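Lovastatin nonaketide synthase, polyketide synthase component (Aspergillus terreus, PDB 7CPX) builds the nonaketide core of the cholesterol-lowering agent lovastatin, iteratively condensing malonyl units and processing the growing chain as a homodimeric multidomain synthase partnered by lovC. Local coordinates at residues A[558-563]-A[650-655]; A[725-730]-A[827-832]. The protein carries 2 engineered substitutions. All blocks are in the same frame, centred on the assembly; numbering follows the deposited sequence.

Contact 1 (A[558-563]-A[650-655]); sequences SVLGIF and TAVVGH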
loop_
_atom_site.group_PDB
_atom_site.type_symbol
_atom_site.label_atom_id
_atom_site.label_comp_id
_atom_site.label_asym_id
_atom_site.label_seq_id
_atom_site.Cartn_x
_atom_site.Cartn_y
_atom_site.Cartn_z
ATOM N N SER A 558 -31.283 4.251 -61.099
ATOM C CA SER A 558 -31.822 5.088 -62.165
ATOM C C SER A 558 -30.700 5.537 -63.095
ATOM O O SER A 558 -29.799 6.286 -62.688
ATOM C CB SER A 558 -32.554 6.292 -61.577
ATOM O OG SER A 558 -31.742 6.969 -60.637
ATOM N N VAL A 559 -30.766 5.090 -64.349
ATOM C CA VAL A 559 -29.764 5.413 -65.353
ATOM C C VAL A 559 -30.446 6.035 -66.562
ATOM O O VAL A 559 -31.603 5.737 -66.874
ATOM C CB VAL A 559 -28.952 4.172 -65.784
ATOM C CG1 VAL A 559 -29.816 3.226 -66.600
ATOM C CG2 VAL A 559 -27.721 4.588 -66.573
ATOM N N LEU A 560 -29.711 6.910 -67.239
ATOM C CA LEU A 560 -30.143 7.532 -68.483
ATOM C C LEU A 560 -29.349 6.919 -69.628
ATOM O O LEU A 560 -28.116 6.990 -69.640
ATOM C CB LEU A 560 -29.944 9.047 -68.435
ATOM C CG LEU A 560 -30.041 9.793 -69.769
ATOM C CD1 LEU A 560 -31.374 9.526 -70.444
ATOM C CD2 LEU A 560 -29.835 11.284 -69.563
ATOM N N GLY A 561 -30.054 6.324 -70.585
ATOM C CA GLY A 561 -29.401 5.680 -71.707
ATOM C C GLY A 561 -29.120 6.629 -72.851
ATOM O O GLY A 561 -30.029 6.989 -73.606
ATOM N N ILE A 562 -27.865 7.050 -72.988
ATOM C CA ILE A 562 -27.433 7.921 -74.072
ATOM C C ILE A 562 -26.848 7.039 -75.163
ATOM O O ILE A 562 -25.850 6.349 -74.941
ATOM C CB ILE A 562 -26.408 8.953 -73.580
ATOM C CG1 ILE A 562 -27.061 9.882 -72.557
ATOM C CG2 ILE A 562 -25.827 9.730 -74.749
ATOM C CD1 ILE A 562 -26.549 9.685 -71.147
ATOM N N PHE A 563 -27.455 7.064 -76.344
ATOM C CA PHE A 563 -27.166 6.086 -77.383
ATOM C C PHE A 563 -26.258 6.698 -78.444
ATOM O O PHE A 563 -26.582 7.741 -79.023
ATOM C CB PHE A 563 -28.470 5.576 -77.992
ATOM C CG PHE A 563 -29.229 4.661 -77.080
ATOM C CD1 PHE A 563 -29.887 5.164 -75.970
ATOM C CD2 PHE A 563 -29.270 3.298 -77.316
ATOM C CE1 PHE A 563 -30.578 4.328 -75.120
ATOM C CE2 PHE A 563 -29.963 2.457 -76.469
ATOM C CZ PHE A 563 -30.615 2.974 -75.369
ATOM N N THR A 650 -33.860 5.347 -68.184
ATOM C CA THR A 650 -34.483 6.465 -68.872
ATOM C C THR A 650 -33.729 6.669 -70.179
ATOM O O THR A 650 -32.502 6.551 -70.225
ATOM C CB THR A 650 -34.456 7.748 -68.031
ATOM O OG1 THR A 650 -33.113 8.029 -67.618
ATOM C CG2 THR A 650 -35.342 7.601 -66.804
ATOM N N ALA A 651 -34.463 6.949 -71.252
ATOM C CA ALA A 651 -33.907 6.865 -72.595
ATOM C C ALA A 651 -33.913 8.218 -73.289
ATOM O O ALA A 651 -34.918 8.936 -73.272
ATOM C CB ALA A 651 -34.682 5.851 -73.442
ATOM N N VAL A 652 -32.778 8.552 -73.900
ATOM C CA VAL A 652 -32.647 9.687 -74.805
ATOM C C VAL A 652 -31.927 9.198 -76.052
ATOM O O VAL A 652 -30.897 8.524 -75.953
ATOM C CB VAL A 652 -31.882 10.859 -74.161
ATOM C CG1 VAL A 652 -31.406 11.835 -75.229
ATOM C CG2 VAL A 652 -32.762 11.573 -73.152
ATOM N N VAL A 653 -32.465 9.534 -77.219
ATOM C CA VAL A 653 -31.925 9.028 -78.473
ATOM C C VAL A 653 -30.706 9.849 -78.870
ATOM O O VAL A 653 -30.552 11.013 -78.477
ATOM C CB VAL A 653 -32.990 9.049 -79.589
ATOM C CG1 VAL A 653 -34.310 8.427 -79.121
ATOM C CG2 VAL A 653 -33.199 10.460 -80.100
ATOM N N GLY A 654 -29.830 9.236 -79.660
ATOM C CA GLY A 654 -28.694 9.935 -80.227
ATOM C C GLY A 654 -28.950 10.333 -81.664
ATOM O O GLY A 654 -29.908 11.056 -81.953
ATOM N N HIS A 655 -28.103 9.863 -82.576
ATOM C CA HIS A 655 -28.267 10.112 -83.999
ATOM C C HIS A 655 -28.025 8.824 -84.771
ATOM O O HIS A 655 -27.210 7.987 -84.373
ATOM C CB HIS A 655 -27.311 11.207 -84.492
ATOM C CG HIS A 655 -25.863 10.878 -84.299
ATOM N ND1 HIS A 655 -25.188 11.148 -83.128
ATOM C CD2 HIS A 655 -24.961 10.302 -85.128
ATOM C CE1 HIS A 655 -23.933 10.752 -83.245
ATOM N NE2 HIS A 655 -23.768 10.236 -84.449
#
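V559 and T650 illustrate how two parallel strands can be fastened twice at one carbonyl. The backbone N of T650 approaches V559 O nearly head-on at 2.6 Å, while T650 OG1 reaches the same V559 O from above its carbonyl plane at 2.8 Å. The T650 hydroxyl can fold back this way because chi1, 54°, sets OG1 between the backbone N and the carbonyl carbon. G561 N then donates to T650 O, at a modelled length too short to take literally, and V652 N to G561 O at 3.2 Å. These are neighbouring strands in the parallel five-stranded sheet of the malonyl transacylase domain. The dense part lies at L560, T650 and V652: the side chains of L560 and T650 cross at about a right angle, and L560 CD1 meets V652 CG2 at 3.7 Å. I562 packs instead on helix 828-838. By contrast, S558 is loose and partly exposed, and T650, though gripped, is only partly buried. Past the last bridge, I562 with V652, the regular pairing ends, and F563 turns its ring edge, at CD1, to V652 O (3.5 Å) while packing on helix 657-665. G654 opens a probable nucleophile elbow. The chemistry implies a register held by N-H bonds from T650 to V652, with the T650 hydroxyl as second donor at V559 O; beyond V652, the contact of G654 CA with F563 O (3.3 Å) remains.

Contact 2 (A[725-730]-A[827-832]); sequences NSPDSV and LFSHAV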
loop_
_atom_site.group_PDB
_atom_site.type_symbol
_atom_site.label_atom_id
_atom_site.label_comp_id
_atom_site.label_asym_id
_atom_site.label_seq_id
_atom_site.Cartn_x
_atom_site.Cartn_y
_atom_site.Cartn_z
ATOM N N ASN A 725 -25.217 18.470 -79.584
ATOM C CA ASN A 725 -24.914 17.565 -78.481
ATOM C C ASN A 725 -25.033 18.261 -77.131
ATOM O O ASN A 725 -25.432 17.631 -76.145
ATOM C CB ASN A 725 -23.511 16.984 -78.653
ATOM C CG ASN A 725 -23.337 16.267 -79.975
ATOM O OD1 ASN A 725 -24.235 15.565 -80.437
ATOM N ND2 ASN A 725 -22.177 16.445 -80.597
ATOM N N SER A 726 -24.696 19.543 -77.066
ATOM C CA SER A 726 -24.745 20.294 -75.819
ATOM C C SER A 726 -24.897 21.767 -76.163
ATOM O O SER A 726 -24.750 22.160 -77.329
ATOM C CB SER A 726 -23.483 20.054 -74.973
ATOM O OG SER A 726 -22.349 20.663 -75.566
ATOM N N PRO A 727 -25.196 22.612 -75.173
ATOM C CA PRO A 727 -25.294 24.051 -75.462
ATOM C C PRO A 727 -24.026 24.624 -76.065
ATOM O O PRO A 727 -24.098 25.568 -76.861
ATOM C CB PRO A 727 -25.597 24.664 -74.086
ATOM C CG PRO A 727 -26.213 23.556 -73.303
ATOM C CD PRO A 727 -25.536 22.304 -73.773
ATOM N N ASP A 728 -22.863 24.080 -75.710
ATOM C CA ASP A 728 -21.586 24.545 -76.229
ATOM C C ASP A 728 -21.046 23.672 -77.356
ATOM O O ASP A 728 -19.971 23.969 -77.885
ATOM C CB ASP A 728 -20.554 24.610 -75.100
ATOM C CG ASP A 728 -20.985 25.523 -73.968
ATOM O OD1 ASP A 728 -21.704 26.508 -74.237
ATOM O OD2 ASP A 728 -20.607 25.252 -72.809
ATOM N N SER A 729 -21.757 22.612 -77.735
ATOM C CA SER A 729 -21.300 21.683 -78.760
ATOM C C SER A 729 -22.340 21.576 -79.865
ATOM O O SER A 729 -23.505 21.258 -79.600
ATOM C CB SER A 729 -21.025 20.298 -78.166
ATOM O OG SER A 729 -20.521 19.413 -79.151
ATOM N N VAL A 730 -21.914 21.842 -81.097
ATOM C CA VAL A 730 -22.733 21.639 -82.286
ATOM C C VAL A 730 -21.852 21.001 -83.351
ATOM O O VAL A 730 -20.738 21.472 -83.604
ATOM C CB VAL A 730 -23.349 22.958 -82.797
ATOM C CG1 VAL A 730 -24.516 23.378 -81.909
ATOM C CG2 VAL A 730 -22.291 24.059 -82.863
ATOM N N LEU A 827 -31.462 17.375 -81.959
ATOM C CA LEU A 827 -31.315 18.214 -80.770
ATOM C C LEU A 827 -31.059 17.341 -79.543
ATOM O O LEU A 827 -31.863 17.256 -78.614
ATOM C CB LEU A 827 -32.552 19.088 -80.581
ATOM C CG LEU A 827 -32.693 20.270 -81.545
ATOM C CD1 LEU A 827 -32.980 19.795 -82.963
ATOM C CD2 LEU A 827 -33.776 21.226 -81.067
ATOM N N PHE A 828 -29.900 16.679 -79.560
ATOM C CA PHE A 828 -29.540 15.780 -78.469
ATOM C C PHE A 828 -29.497 16.518 -77.138
ATOM O O PHE A 828 -29.925 15.984 -76.107
ATOM C CB PHE A 828 -28.194 15.122 -78.768
ATOM C CG PHE A 828 -27.651 14.311 -77.631
ATOM C CD1 PHE A 828 -28.116 13.030 -77.395
ATOM C CD2 PHE A 828 -26.671 14.827 -76.801
ATOM C CE1 PHE A 828 -27.618 12.281 -76.350
ATOM C CE2 PHE A 828 -26.167 14.083 -75.755
ATOM C CZ PHE A 828 -26.642 12.809 -75.529
ATOM N N SER A 829 -28.983 17.748 -77.141
ATOM C CA SER A 829 -28.927 18.526 -75.909
ATOM C C SER A 829 -30.324 18.769 -75.352
ATOM O O SER A 829 -30.543 18.662 -74.140
ATOM C CB SER A 829 -28.216 19.854 -76.163
ATOM O OG SER A 829 -28.059 20.587 -74.960
ATOM N N HIS A 830 -31.281 19.101 -76.219
ATOM C CA HIS A 830 -32.641 19.352 -75.755
ATOM C C HIS A 830 -33.269 18.091 -75.173
ATOM O O HIS A 830 -33.958 18.149 -74.149
ATOM C CB HIS A 830 -33.493 19.896 -76.902
ATOM C CG HIS A 830 -34.828 20.416 -76.467
ATOM N ND1 HIS A 830 -34.982 21.256 -75.385
ATOM C CD2 HIS A 830 -36.069 20.218 -76.970
ATOM C CE1 HIS A 830 -36.261 21.552 -75.239
ATOM N NE2 HIS A 830 -36.942 20.935 -76.188
ATOM N N ALA A 831 -33.050 16.942 -75.817
ATOM C CA ALA A 831 -33.593 15.693 -75.295
ATOM C C ALA A 831 -32.978 15.348 -73.946
ATOM O O ALA A 831 -33.677 14.892 -73.033
ATOM C CB ALA A 831 -33.361 14.561 -76.294
ATOM N N VAL A 832 -31.666 15.551 -73.801
ATOM C CA VAL A 832 -31.019 15.302 -72.515
ATOM C C VAL A 832 -31.588 16.231 -71.453
ATOM O O VAL A 832 -31.850 15.817 -70.317
ATOM C CB VAL A 832 -29.493 15.459 -72.644
ATOM C CG1 VAL A 832 -28.833 15.375 -71.276
ATOM C CG2 VAL A 832 -28.926 14.402 -73.576
#
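N725 and the start of a type I beta turn (S726 to S729), namely S726 and P727, pack on F828 and S829 in the first turn of helix 828-838. No hydrogen bond joins the two segments; the fit is one of shape. N725 O sits at the edge of the F828 ring, close to the ring plane. Beside it, S829 offers both side-chain atoms: its CB stands 3.5 Å from S726 CA, and its OG reaches past to P727. The S829 hydroxyl gets there because chi1, -176°, swings OG away from its own backbone N and out to the proline, where it lies 3.3 Å from P727 CD. One layer out, V832, one helical turn after F828, covers a face of that ring with CG2. The helix itself starts behind L827 at the N-cap position, with A831 N bonded to L827 O at 3.1 Å. On the turn side, S726 and S729 exchange backbone bonds. Helix 855-865 comes in across both segments: T861 touches S726, P727 and S829, and its hydroxyl makes a weak hydrogen bond to N725 O. A backbone bond between S829 and S724 ties the helix to the residue just ahead of N725. Segment 725-730 belongs to the region that binds lovC, and its closest approach to the helix is that of N725 O to F828 CD2, 3.1 Å.

Overall arrangement
Contacts 1 and 2 show how a sheet and a surface turn can be coupled through one helix of the transacylase domain. Their centres lie 13 Å apart, and 558-563/650-655 closes in sequence before 725-730/827-832 opens. Helix 828-838 bridges them: F828 CZ lies 3.3 Å from I562 CG2, and V832 CG2 lies 3.9 Å from V652 CG1. F828 thus faces the lovC-binding region at one edge and the sheet at its far end. Contact 1 includes the first glycine of the probable nucleophile elbow that follows strand 648-652, and F828 of contact 2 touches its residues, although both contacts lie away from the ketosynthase and dehydratase active sites.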